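Local coordinates for protein putative HTH-type transcriptional regulator PH0061 (Pyrococcus horikoshii, PDB 2DBB) that probably binds specific DNA sequences as a transcriptional regulator of the AsnC family, through a winged helix-turn-helix domain, at residues 34-37 and 38-41; 91-94 and 95-98. One frame throughout, in Å; residues are numbered along the deposited sequence.

Contact 1. Residues 34-37 and 38-41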
ATOM      1  N   ASN B  34      25.212 -13.826  -3.954  1.00 37.57           N
ATOM      2  CA  ASN B  34      26.284 -14.812  -4.075  1.00 38.40           C
ATOM      3  C   ASN B  34      25.764 -16.247  -4.175  1.00 38.45           C
ATOM      4  O   ASN B  34      26.106 -17.108  -3.366  1.00 38.40           O
ATOM      5  CB  ASN B  34      27.235 -14.675  -2.883  1.00 40.76           C
ATOM      6  CG  ASN B  34      28.472 -15.541  -3.018  1.00 41.31           C
ATOM      7  OD1 ASN B  34      29.172 -15.497  -4.032  1.00 41.75           O
ATOM      8  ND2 ASN B  34      28.754 -16.326  -1.989  1.00 44.41           N
ATOM      9  N   THR B  35      24.927 -16.490  -5.175  1.00 37.99           N
ATOM     10  CA  THR B  35      24.359 -17.805  -5.412  1.00 36.49           C
ATOM     11  C   THR B  35      24.193 -17.940  -6.922  1.00 36.82           C
ATOM     12  O   THR B  35      24.681 -17.100  -7.674  1.00 37.60           O
ATOM     13  CB  THR B  35      22.991 -17.964  -4.703  1.00 36.61           C
ATOM     14  OG1 THR B  35      22.444 -19.257  -4.993  1.00 35.12           O
ATOM     15  CG2 THR B  35      22.017 -16.888  -5.156  1.00 37.27           C
ATOM     16  N   THR B  36      23.515 -18.982  -7.376  1.00 37.19           N
ATOM     17  CA  THR B  36      23.341 -19.158  -8.808  1.00 39.16           C
ATOM     18  C   THR B  36      21.996 -18.621  -9.270  1.00 39.46           C
ATOM     19  O   THR B  36      21.064 -18.484  -8.477  1.00 38.32           O
ATOM     20  CB  THR B  36      23.419 -20.635  -9.212  1.00 40.17           C
ATOM     21  OG1 THR B  36      22.228 -21.306  -8.784  1.00 42.24           O
ATOM     22  CG2 THR B  36      24.631 -21.297  -8.567  1.00 40.61           C
ATOM     23  N   ARG B  37      21.911 -18.323 -10.560  1.00 38.75           N
ATOM     24  CA  ARG B  37      20.689 -17.816 -11.158  1.00 40.83           C
ATOM     25  C   ARG B  37      19.611 -18.886 -11.067  1.00 39.85           C
ATOM     26  O   ARG B  37      18.443 -18.587 -10.820  1.00 39.84           O
ATOM     27  CB  ARG B  37      20.947 -17.458 -12.618  1.00 43.45           C
ATOM     28  CG  ARG B  37      19.712 -17.101 -13.418  1.00 48.90           C
ATOM     29  CD  ARG B  37      20.067 -17.092 -14.890  1.00 53.65           C
ATOM     30  NE  ARG B  37      21.218 -17.963 -15.129  1.00 57.66           N
ATOM     31  CZ  ARG B  37      21.580 -18.433 -16.319  1.00 59.59           C
ATOM     32  NH1 ARG B  37      22.648 -19.213 -16.422  1.00 59.17           N
ATOM     33  NH2 ARG B  37      20.868 -18.138 -17.400  1.00 60.52           N
ATOM     34  N   GLN B  38      20.012 -20.137 -11.268  1.00 39.18           N
ATOM     35  CA  GLN B  38      19.075 -21.252 -11.202  1.00 39.56           C
ATOM     36  C   GLN B  38      18.434 -21.330  -9.815  1.00 38.85           C
ATOM     37  O   GLN B  38      17.218 -21.481  -9.691  1.00 37.85           O
ATOM     38  CB  GLN B  38      19.785 -22.572 -11.521  1.00 40.48           C
ATOM     39  CG  GLN B  38      20.271 -22.693 -12.964  1.00 42.22           C
ATOM     40  CD  GLN B  38      21.560 -21.925 -13.238  1.00 44.15           C
ATOM     41  OE1 GLN B  38      21.880 -21.624 -14.392  1.00 45.19           O
ATOM     42  NE2 GLN B  38      22.313 -21.618 -12.182  1.00 42.32           N
ATOM     43  N   ARG B  39      19.253 -21.222  -8.775  1.00 37.85           N
ATOM     44  CA  ARG B  39      18.738 -21.279  -7.414  1.00 39.60           C
ATOM     45  C   ARG B  39      17.817 -20.094  -7.126  1.00 37.29           C
ATOM     46  O   ARG B  39      16.826 -20.231  -6.408  1.00 38.02           O
ATOM     47  CB  ARG B  39      19.892 -21.323  -6.407  1.00 41.38           C
ATOM     48  CG  ARG B  39      20.753 -22.571  -6.554  1.00 45.35           C
ATOM     49  CD  ARG B  39      21.732 -22.740  -5.405  1.00 48.41           C
ATOM     50  NE  ARG B  39      22.545 -23.945  -5.570  1.00 52.67           N
ATOM     51  CZ  ARG B  39      23.359 -24.438  -4.638  1.00 55.05           C
ATOM     52  NH1 ARG B  39      24.059 -25.538  -4.883  1.00 55.95           N
ATOM     53  NH2 ARG B  39      23.469 -23.835  -3.460  1.00 55.40           N
ATOM     54  N   ILE B  40      18.138 -18.931  -7.686  1.00 34.52           N
ATOM     55  CA  ILE B  40      17.298 -17.759  -7.486  1.00 31.13           C
ATOM     56  C   ILE B  40      15.957 -18.010  -8.166  1.00 31.02           C
ATOM     57  O   ILE B  40      14.905 -17.663  -7.633  1.00 30.28           O
ATOM     58  CB  ILE B  40      17.937 -16.483  -8.086  1.00 30.98           C
ATOM     59  CG1 ILE B  40      19.078 -16.001  -7.186  1.00 30.20           C
ATOM     60  CG2 ILE B  40      16.879 -15.380  -8.248  1.00 28.03           C
ATOM     61  CD1 ILE B  40      18.647 -15.641  -5.778  1.00 28.05           C
ATOM     62  N   ALA B  41      16.005 -18.619  -9.347  1.00 31.31           N
ATOM     63  CA  ALA B  41      14.794 -18.915 -10.100  1.00 31.63           C
ATOM     64  C   ALA B  41      13.879 -19.810  -9.279  1.00 32.11           C
ATOM     65  O   ALA B  41      12.696 -19.516  -9.121  1.00 32.20           O
ATOM     66  CB  ALA B  41      15.148 -19.589 -11.418  1.00 33.35           C
TER
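Thr-36 turns its hydroxyl onto the start of the helix it precedes, and this N-cap is the pivot of the contact with Arg-39. OG1 sits between the backbone N and the carbonyl carbon (chi1 73°), where it can reach forward over the first turn. Thr-36 OG1 accepts from Arg-39 N at 3.0 Å, an almost straight bond of 162° that caps an amide of the first turn, with no carbonyl a full turn back within the helix. Thr-36 OG1 is also 3.0 Å from Arg-39 CG, packed against the aliphatic stem of that side chain. A second threonine works with the first: Thr-35 crosses that stem at a slant, its OG1 3.6 Å from Arg-39 CB, so two hydroxyls border one extended arginine chain. The other branch of Thr-35 serves a different neighbour, its CG2 meeting the end of Ile-40 at CD1, 3.6 Å away, and closing an apolar patch beside the polar cap. Helical bonding then takes over, with Ile-40 N donating to Thr-36 O at 3.1 Å and Ala-41 N to Arg-37 O at 2.8 Å. On the exposed side, the Gln-38 chain bends at chi2 so that NE2 lies 3.3 Å from Thr-36 CB, while the Arg-37 guanidinium is inclined at 66° to the amide plane. The contact thus joins the turn of a predicted helix-turn-helix to its second helix: a Schellman motif at Asn-34 ends helix 26-32, Thr-36 begins helix 37-49, and Ile-40 packs back on Tyr-26 and Leu-29 of the preceding helix.

Contact 2. Residues 91-94 and 95-98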
ATOM      1  N   ASP B  91     -14.539  -6.285  -4.647  1.00 35.62           N
ATOM      2  CA  ASP B  91     -14.460  -6.405  -6.096  1.00 36.85           C
ATOM      3  C   ASP B  91     -14.478  -5.064  -6.816  1.00 36.13           C
ATOM      4  O   ASP B  91     -14.262  -5.015  -8.023  1.00 36.13           O
ATOM      5  CB  ASP B  91     -15.601  -7.270  -6.637  1.00 40.28           C
ATOM      6  CG  ASP B  91     -15.570  -8.676  -6.090  1.00 44.02           C
ATOM      7  OD1 ASP B  91     -14.457  -9.193  -5.837  1.00 44.19           O
ATOM      8  OD2 ASP B  91     -16.659  -9.269  -5.923  1.00 47.37           O
ATOM      9  N   ILE B  92     -14.745  -3.984  -6.088  1.00 32.87           N
ATOM     10  CA  ILE B  92     -14.761  -2.661  -6.707  1.00 31.11           C
ATOM     11  C   ILE B  92     -13.335  -2.303  -7.099  1.00 29.49           C
ATOM     12  O   ILE B  92     -12.416  -2.396  -6.285  1.00 29.41           O
ATOM     13  CB  ILE B  92     -15.314  -1.605  -5.753  1.00 30.66           C
ATOM     14  CG1 ILE B  92     -16.730  -1.996  -5.323  1.00 30.51           C
ATOM     15  CG2 ILE B  92     -15.317  -0.250  -6.435  1.00 31.81           C
ATOM     16  CD1 ILE B  92     -17.336  -1.071  -4.289  1.00 30.90           C
ATOM     17  N   GLU B  93     -13.160  -1.894  -8.350  1.00 28.33           N
ATOM     18  CA  GLU B  93     -11.845  -1.567  -8.887  1.00 27.70           C
ATOM     19  C   GLU B  93     -11.098  -0.420  -8.203  1.00 25.72           C
ATOM     20  O   GLU B  93      -9.873  -0.495  -8.007  1.00 22.64           O
ATOM     21  CB  GLU B  93     -11.953  -1.285 -10.390  1.00 28.46           C
ATOM     22  CG  GLU B  93     -10.606  -1.278 -11.110  1.00 35.81           C
ATOM     23  CD  GLU B  93      -9.825   0.018 -10.926  1.00 38.17           C
ATOM     24  OE1 GLU B  93      -8.584  -0.007 -11.082  1.00 40.75           O
ATOM     25  OE2 GLU B  93     -10.450   1.060 -10.641  1.00 40.79           O
ATOM     26  N   TYR B  94     -11.818   0.633  -7.836  1.00 24.34           N
ATOM     27  CA  TYR B  94     -11.165   1.768  -7.202  1.00 25.30           C
ATOM     28  C   TYR B  94     -10.920   1.584  -5.703  1.00 24.04           C
ATOM     29  O   TYR B  94     -10.392   2.475  -5.030  1.00 25.05           O
ATOM     30  CB  TYR B  94     -11.949   3.052  -7.489  1.00 23.13           C
ATOM     31  CG  TYR B  94     -13.369   3.043  -6.997  1.00 27.62           C
ATOM     32  CD1 TYR B  94     -13.659   3.262  -5.648  1.00 25.72           C
ATOM     33  CD2 TYR B  94     -14.432   2.835  -7.882  1.00 26.94           C
ATOM     34  CE1 TYR B  94     -14.963   3.276  -5.189  1.00 28.17           C
ATOM     35  CE2 TYR B  94     -15.753   2.845  -7.430  1.00 28.46           C
ATOM     36  CZ  TYR B  94     -16.008   3.066  -6.081  1.00 29.44           C
ATOM     37  OH  TYR B  94     -17.303   3.069  -5.608  1.00 29.94           O
ATOM     38  N   VAL B  95     -11.307   0.421  -5.187  1.00 23.85           N
ATOM     39  CA  VAL B  95     -11.078   0.077  -3.786  1.00 23.31           C
ATOM     40  C   VAL B  95      -9.733  -0.642  -3.826  1.00 22.73           C
ATOM     41  O   VAL B  95      -9.651  -1.759  -4.326  1.00 23.39           O
ATOM     42  CB  VAL B  95     -12.164  -0.898  -3.251  1.00 22.24           C
ATOM     43  CG1 VAL B  95     -11.745  -1.467  -1.913  1.00 22.17           C
ATOM     44  CG2 VAL B  95     -13.499  -0.175  -3.117  1.00 18.88           C
ATOM     45  N   LYS B  96      -8.687   0.003  -3.310  1.00 23.37           N
ATOM     46  CA  LYS B  96      -7.335  -0.563  -3.330  1.00 21.67           C
ATOM     47  C   LYS B  96      -6.973  -1.521  -2.198  1.00 21.66           C
ATOM     48  O   LYS B  96      -6.166  -2.438  -2.383  1.00 20.66           O
ATOM     49  CB  LYS B  96      -6.306   0.572  -3.404  1.00 22.80           C
ATOM     50  CG  LYS B  96      -6.497   1.474  -4.627  1.00 26.07           C
ATOM     51  CD  LYS B  96      -6.719   0.634  -5.877  1.00 26.20           C
ATOM     52  CE  LYS B  96      -6.942   1.488  -7.108  1.00 29.46           C
ATOM     53  NZ  LYS B  96      -7.232   0.624  -8.290  1.00 28.29           N
ATOM     54  N   SER B  97      -7.540  -1.307  -1.018  1.00 21.06           N
ATOM     55  CA  SER B  97      -7.256  -2.202   0.091  1.00 20.69           C
ATOM     56  C   SER B  97      -8.431  -2.287   1.038  1.00 20.60           C
ATOM     57  O   SER B  97      -9.217  -1.346   1.170  1.00 19.02           O
ATOM     58  CB  SER B  97      -5.998  -1.775   0.861  1.00 20.91           C
ATOM     59  OG  SER B  97      -6.217  -0.631   1.661  1.00 24.00           O
ATOM     60  N   VAL B  98      -8.549  -3.445   1.675  1.00 20.81           N
ATOM     61  CA  VAL B  98      -9.607  -3.712   2.630  1.00 20.12           C
ATOM     62  C   VAL B  98      -8.979  -4.536   3.736  1.00 20.06           C
ATOM     63  O   VAL B  98      -8.340  -5.561   3.487  1.00 21.29           O
ATOM     64  CB  VAL B  98     -10.769  -4.492   1.980  1.00 20.12           C
ATOM     65  CG1 VAL B  98     -11.852  -4.780   3.018  1.00 20.77           C
ATOM     66  CG2 VAL B  98     -11.351  -3.668   0.838  1.00 16.55           C
TER
HETATM   67  O   HOH W   1      -8.229   2.462 -10.069  1.00 45.59           O
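The Tyr-94 ring carries Ile-92 CG2 on one face, 3.2 Å above the plane and displaced toward the rim, while Val-95 N approaches the ring obliquely. Tyr-94 CG lies between its backbone N and carbonyl carbon (chi1 60°), which folds the ring back over Ile-92. Val-95 meets the same isoleucine with its CG2 branch, 3.5 Å from Ile-92 CB, and the three side chains also pack on Phe-127 of helix 117-129. Beneath them the backbone turns: Val-95 N donates to Ile-92 O at 3.2 Å, from well above the carbonyl plane. Beside the turn, Lys-96 bends at chi2 (-46°) and brings NZ back to Glu-93, where it donates to the backbone O at 2.9 Å and forms a salt bridge with OE1 at 3.2 Å. Water 1 accepts from Lys-96 NZ at 2.7 Å and gives a weak bond to Glu-93 OE2. The ammonium also has a salt bridge to the terminal carboxylate of Ile-151 of the second subunit, across the dimer interface. The type I beta turn, Ile-92 to Val-95, leads into the outermost strand of the sheet within this subunit, where Lys-96 and Ser-97 face Arg-110 in a classic beta bulge and Ser-97 and Val-98 continue the sheet antiparallel into the second subunit; it is the second strand of the ferredoxin-like βαββαβ domain of AsnC-family regulators.

Overall arrangement
From the N terminus the chain runs through helices 9-18 and 26-32 before contact 1 closes the short loop into helix 37-49, within the predicted DNA-binding part. Strands 53-60 and 67-76 and helix 79-89 follow, and contact 2 then closes the loop into strand 95-102, the outermost strand of the four-stranded antiparallel sheet within this subunit. The two are in series, neither nested nor crossing, with centres about 36 Å apart and nearest atoms about 26 Å apart. Each illustrates one principle, a local turn that starts a regular element: contact 1 ties two helices together, whereas contact 2 connects helix 79-89 to the sheet and the second subunit.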